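Local coordinates for protein probable fimbrial chaperone YadV (Escherichia coli K-12, PDB 5GHU) that probably acts as a periplasmic chaperone in the biogenesis of fimbriae, which could contribute to adhesion to various surfaces, at residues 121-124 against 125-129. Residues are numbered along the deposited sequence; the frame is centred on the assembly and turned at random.
Sequences FYRP and DGLKG
Leu127 folds back over Pro124 and Arg123 across an open, type II-like beta turn, with Asp125 and Gly126 at its corners, where the chain leaves strand 114-123 of the immunoglobulin-like N-terminal domain and heads for the C-terminal domain. Gly126 takes the positive phi (83°) of the second corner. The direct bond that usually closes such a turn is replaced by a water, which donates to Pro124 O at 2.7 Å and accepts from Leu127 N at 3.0 Å. The leucine side chain lies alongside this bridge, its branch point CG 3.4 Å from Pro124 O. From there CD1 reaches back to the strand end and meets two aliphatic carbons on one flank, Pro124 CD at 4.2 Å and Arg123 CG at 4.1 Å, the leucine crossing both side chains obliquely. The arginine holds CG trans to N (chi1 -176°), which offers the CG methylene to the leucine before the chain bends at chi3. Beyond the bend its guanidinium forms salt bridges with Glu85 and Asp211; the latter belongs to the C-terminal domain, so the group links the two domains, probably as in the interdomain salt-bridge network of PapD. Leu127 thus packs against the stem of a side chain whose charged end is engaged further on. Asp125 points away from the strand end, yet its carboxylate turns back beside its own backbone N, which bonds to Ser14 OG. There a second water donates both to Asp125 OD1 and to Arg123 O, at 2.8 Å from each.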
# COMPACT_ATOMS: atom_id res chain seq x y z
N PHE A 121 6.45 -0.96 3.21
CA PHE A 121 6.86 0.41 3.52
C PHE A 121 8.13 0.35 4.31
O PHE A 121 8.14 -0.21 5.43
CB PHE A 121 5.77 1.15 4.34
CG PHE A 121 4.47 1.30 3.60
CD1 PHE A 121 4.31 2.32 2.71
CD2 PHE A 121 3.41 0.39 3.78
CE1 PHE A 121 3.09 2.49 2.02
CE2 PHE A 121 2.19 0.53 3.02
CZ PHE A 121 2.03 1.58 2.17
N TYR A 122 9.19 0.92 3.73
CA TYR A 122 10.47 1.05 4.45
C TYR A 122 10.41 2.32 5.29
O TYR A 122 10.21 3.43 4.75
CB TYR A 122 11.63 1.09 3.44
CG TYR A 122 12.95 1.16 4.16
CD1 TYR A 122 13.56 0.01 4.64
CD2 TYR A 122 13.60 2.38 4.31
CE1 TYR A 122 14.81 0.08 5.26
CE2 TYR A 122 14.86 2.45 4.90
CZ TYR A 122 15.43 1.31 5.39
OH TYR A 122 16.70 1.39 5.99
N ARG A 123 10.54 2.17 6.64
CA ARG A 123 10.30 3.27 7.55
C ARG A 123 11.59 3.55 8.34
O ARG A 123 11.92 2.82 9.27
CB ARG A 123 9.16 2.94 8.51
CG ARG A 123 8.82 4.12 9.42
CD ARG A 123 7.66 3.77 10.35
NE ARG A 123 6.48 3.69 9.46
CZ ARG A 123 5.40 3.00 9.78
NH1 ARG A 123 5.29 2.42 10.99
NH2 ARG A 123 4.39 2.90 8.91
N PRO A 124 12.31 4.61 7.97
CA PRO A 124 13.45 5.02 8.82
C PRO A 124 12.98 5.30 10.24
O PRO A 124 11.90 5.86 10.44
CB PRO A 124 13.95 6.31 8.15
CG PRO A 124 13.46 6.18 6.67
CD PRO A 124 12.11 5.49 6.79
N ASP A 125 13.80 4.92 11.20
CA ASP A 125 13.49 5.22 12.60
C ASP A 125 13.53 6.73 12.81
O ASP A 125 14.34 7.43 12.16
CB ASP A 125 14.55 4.61 13.51
CG ASP A 125 14.43 3.10 13.68
OD1 ASP A 125 13.69 2.42 12.99
OD2 ASP A 125 15.06 2.59 14.58
N GLY A 126 12.74 7.21 13.77
CA GLY A 126 12.82 8.58 14.21
C GLY A 126 12.05 9.62 13.40
O GLY A 126 12.30 10.81 13.61
N LEU A 127 11.13 9.18 12.58
CA LEU A 127 10.33 10.17 11.85
C LEU A 127 9.38 10.91 12.78
O LEU A 127 8.89 10.36 13.78
CB LEU A 127 9.54 9.51 10.75
CG LEU A 127 10.40 8.81 9.66
CD1 LEU A 127 9.47 8.12 8.69
CD2 LEU A 127 11.23 9.84 8.92
N LYS A 128 9.15 12.19 12.45
CA LYS A 128 8.24 13.01 13.22
C LYS A 128 6.82 12.45 13.16
O LYS A 128 6.34 12.07 12.10
CB LYS A 128 8.25 14.43 12.63
CG LYS A 128 7.31 15.39 13.33
CD LYS A 128 7.22 16.69 12.55
CE LYS A 128 6.32 17.69 13.28
NZ LYS A 128 4.94 17.18 13.43
N GLY A 129 6.15 12.43 14.31
CA GLY A 129 4.75 12.07 14.27
C GLY A 129 4.56 10.56 14.16
O GLY A 129 5.50 9.76 14.18
O HOH W 1 11.10 2.68 11.93
O HOH W 2 9.90 6.46 12.21